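Local coordinates for protein pngf-ii (Elizabethkingia meningoseptica, PDB 4R4X) that probably removes N-linked glycans from glycoproteins as a peptide:N-glycosidase (PNGase F family), hydrolysing the bond between the sugar chain and asparagine, at residues F410-D415 with G532-Q537. Residues are numbered along the deposited sequence; the frame is centred on the assembly and turned at random.
Sequences FILTKD and GVLLGQ
F410 and L534 meet across the gap between two strand segments that run nearly the same way, 16° apart end to end, with their CA atoms 10.3 Å from each other, a separation that belongs to stacked sheets rather than to neighbouring strands. Side chains alone bridge that gap at this end. L534 reaches out from strand 527-537 with CG anti to its own backbone nitrogen (chi1 180°), and its methyl CD2 makes the close contacts with 410-415. That one carbon lies 3.7 Å from F410 CE2 and 4.0 Å from F410 CZ, approaching the far end of the ring obliquely, while the two side chains cross at about a right angle. Two residues on, L412 points to the same side of its strand, as expected for residues i and i+2 of a beta strand, and its CD2 comes within 4.1 Å of the same L534 methyl. A single leucine branch thus serves two residues of strand 406-412. Past the end of that strand the chains draw closer: CA atoms of D415 and Q537 are 8.4 Å apart, and the nearest atoms are two carbonyl oxygens, D415 O and Q537 O, at 4.2 Å, a proximity without a bond. The D415 carboxylate turns elsewhere, OD1 accepting a hydrogen bond from A506 N. Strand 378-384 adds V382 against F410 and F378 against L412, and L501 and L416 pack on L534. Face-to-face packing of two antiparallel sheets, here those holding strands 406-412 and 527-537, around an apolar interior is the hallmark of the beta sandwich, consistent with the jelly-roll-like sandwiches of PNGase F.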
ATOM      1  N   PHE A 410       9.973 -18.719  24.881  1.00 18.84           N
ATOM      2  CA  PHE A 410       9.948 -17.271  25.117  1.00 18.52           C
ATOM      3  C   PHE A 410       9.154 -16.966  26.395  1.00 18.67           C
ATOM      4  O   PHE A 410       8.381 -17.802  26.888  1.00 17.53           O
ATOM      5  CB  PHE A 410       9.322 -16.528  23.929  1.00 18.60           C
ATOM      6  CG  PHE A 410       7.958 -17.025  23.559  1.00 17.60           C
ATOM      7  CD1 PHE A 410       7.814 -18.093  22.686  1.00 17.99           C
ATOM      8  CD2 PHE A 410       6.818 -16.449  24.101  1.00 17.54           C
ATOM      9  CE1 PHE A 410       6.571 -18.567  22.350  1.00 16.77           C
ATOM     10  CE2 PHE A 410       5.572 -16.931  23.776  1.00 17.58           C
ATOM     11  CZ  PHE A 410       5.452 -17.993  22.898  1.00 17.54           C
ATOM     12  N   ILE A 411       9.330 -15.763  26.907  1.00 18.53           N
ATOM     13  CA  ILE A 411       8.701 -15.364  28.167  1.00 19.40           C
ATOM     14  C   ILE A 411       7.786 -14.189  27.953  1.00 17.97           C
ATOM     15  O   ILE A 411       8.197 -13.168  27.402  1.00 18.20           O
ATOM     16  CB  ILE A 411       9.770 -14.983  29.209  1.00 21.19           C
ATOM     17  CG1 ILE A 411      10.684 -16.177  29.481  1.00 23.43           C
ATOM     18  CG2 ILE A 411       9.112 -14.533  30.508  1.00 22.13           C
ATOM     19  CD1 ILE A 411      12.006 -15.809  30.137  1.00 24.75           C
ATOM     20  N   LEU A 412       6.529 -14.327  28.359  1.00 17.16           N
ATOM     21  CA  LEU A 412       5.597 -13.201  28.321  1.00 16.76           C
ATOM     22  C   LEU A 412       5.540 -12.574  29.703  1.00 17.78           C
ATOM     23  O   LEU A 412       5.407 -13.297  30.695  1.00 16.29           O
ATOM     24  CB  LEU A 412       4.193 -13.668  27.942  1.00 16.91           C
ATOM     25  CG  LEU A 412       4.061 -14.278  26.554  1.00 16.93           C
ATOM     26  CD1 LEU A 412       2.648 -14.781  26.410  1.00 17.44           C
ATOM     27  CD2 LEU A 412       4.425 -13.265  25.470  1.00 16.76           C
ATOM     28  N   THR A 413       5.619 -11.241  29.772  1.00 18.78           N
ATOM     29  CA  THR A 413       5.546 -10.563  31.069  1.00 19.86           C
ATOM     30  C   THR A 413       4.123 -10.166  31.446  1.00 20.00           C
ATOM     31  O   THR A 413       3.845  -9.797  32.570  1.00 18.87           O
ATOM     32  CB  THR A 413       6.484  -9.345  31.122  1.00 20.30           C
ATOM     33  OG1 THR A 413       6.128  -8.403  30.115  1.00 21.20           O
ATOM     34  CG2 THR A 413       7.920  -9.779  30.928  1.00 20.61           C
ATOM     35  N   LYS A 414       3.207 -10.274  30.497  1.00 21.34           N
ATOM     36  CA  LYS A 414       1.837  -9.882  30.704  1.00 21.68           C
ATOM     37  C   LYS A 414       0.959 -10.845  29.905  1.00 20.06           C
ATOM     38  O   LYS A 414       1.378 -11.288  28.832  1.00 17.01           O
ATOM     39  CB  LYS A 414       1.695  -8.429  30.215  1.00 25.26           C
ATOM     40  CG  LYS A 414       0.289  -7.871  30.104  1.00 29.77           C
ATOM     41  CD  LYS A 414      -0.222  -7.342  31.437  1.00 32.08           C
ATOM     42  CE  LYS A 414      -1.392  -6.395  31.246  1.00 33.88           C
ATOM     43  NZ  LYS A 414      -2.146  -6.182  32.516  1.00 35.13           N
ATOM     44  N   ASP A 415      -0.231 -11.158  30.429  1.00 18.53           N
ATOM     45  CA  ASP A 415      -1.209 -11.982  29.711  1.00 19.19           C
ATOM     46  C   ASP A 415      -1.428 -11.382  28.327  1.00 17.99           C
ATOM     47  O   ASP A 415      -1.384 -10.163  28.141  1.00 17.81           O
ATOM     48  CB  ASP A 415      -2.587 -12.021  30.397  1.00 19.99           C
ATOM     49  CG  ASP A 415      -2.599 -12.764  31.749  1.00 22.97           C
ATOM     50  OD1 ASP A 415      -1.580 -13.370  32.179  1.00 25.49           O
ATOM     51  OD2 ASP A 415      -3.687 -12.732  32.379  1.00 25.19           O
ATOM     52  N   GLY A 532       7.565 -16.881  11.918  1.00 13.40           N
ATOM     53  CA  GLY A 532       6.513 -16.786  12.903  1.00 13.42           C
ATOM     54  C   GLY A 532       6.686 -15.578  13.775  1.00 13.63           C
ATOM     55  O   GLY A 532       7.744 -15.378  14.372  1.00 13.46           O
ATOM     56  N   VAL A 533       5.662 -14.739  13.796  1.00 13.13           N
ATOM     57  CA  VAL A 533       5.617 -13.593  14.654  1.00 13.25           C
ATOM     58  C   VAL A 533       4.406 -13.756  15.564  1.00 12.95           C
ATOM     59  O   VAL A 533       3.297 -14.005  15.098  1.00 12.74           O
ATOM     60  CB  VAL A 533       5.503 -12.301  13.827  1.00 13.47           C
ATOM     61  CG1 VAL A 533       5.350 -11.099  14.721  1.00 13.79           C
ATOM     62  CG2 VAL A 533       6.743 -12.143  12.961  1.00 14.14           C
ATOM     63  N   LEU A 534       4.627 -13.619  16.862  1.00 13.09           N
ATOM     64  CA  LEU A 534       3.547 -13.672  17.838  1.00 12.99           C
ATOM     65  C   LEU A 534       2.858 -12.321  17.975  1.00 13.21           C
ATOM     66  O   LEU A 534       3.513 -11.319  18.157  1.00 13.40           O
ATOM     67  CB  LEU A 534       4.090 -14.132  19.189  1.00 13.92           C
ATOM     68  CG  LEU A 534       3.067 -14.225  20.317  1.00 14.47           C
ATOM     69  CD1 LEU A 534       2.034 -15.286  20.014  1.00 15.04           C
ATOM     70  CD2 LEU A 534       3.763 -14.545  21.641  1.00 14.86           C
ATOM     71  N   LEU A 535       1.531 -12.316  17.854  1.00 12.23           N
ATOM     72  CA  LEU A 535       0.722 -11.121  17.955  1.00 12.33           C
ATOM     73  C   LEU A 535      -0.231 -11.319  19.119  1.00 12.77           C
ATOM     74  O   LEU A 535      -0.583 -12.441  19.458  1.00 12.82           O
ATOM     75  CB  LEU A 535      -0.105 -10.907  16.703  1.00 11.76           C
ATOM     76  CG  LEU A 535       0.644 -11.034  15.369  1.00 11.70           C
ATOM     77  CD1 LEU A 535      -0.364 -11.067  14.239  1.00 12.78           C
ATOM     78  CD2 LEU A 535       1.620  -9.901  15.160  1.00 12.02           C
ATOM     79  N   GLY A 536      -0.608 -10.230  19.753  1.00 12.99           N
ATOM     80  CA  GLY A 536      -1.620 -10.300  20.801  1.00 13.48           C
ATOM     81  C   GLY A 536      -1.967  -8.942  21.363  1.00 14.01           C
ATOM     82  O   GLY A 536      -1.350  -7.919  21.027  1.00 13.29           O
ATOM     83  N   GLN A 537      -2.956  -8.930  22.245  1.00 15.38           N
ATOM     84  CA  GLN A 537      -3.402  -7.685  22.849  1.00 16.69           C
ATOM     85  C   GLN A 537      -3.168  -7.744  24.338  1.00 17.17           C
ATOM     86  O   GLN A 537      -3.749  -8.594  25.036  1.00 17.49           O
ATOM     87  CB  GLN A 537      -4.872  -7.442  22.542  1.00 18.13           C
ATOM     88  CG  GLN A 537      -5.352  -6.124  23.108  1.00 20.07           C
ATOM     89  CD  GLN A 537      -6.845  -5.933  22.960  1.00 22.38           C
ATOM     90  OE1 GLN A 537      -7.555  -6.794  22.458  1.00 23.31           O
ATOM     91  NE2 GLN A 537      -7.323  -4.800  23.419  1.00 25.23           N
TER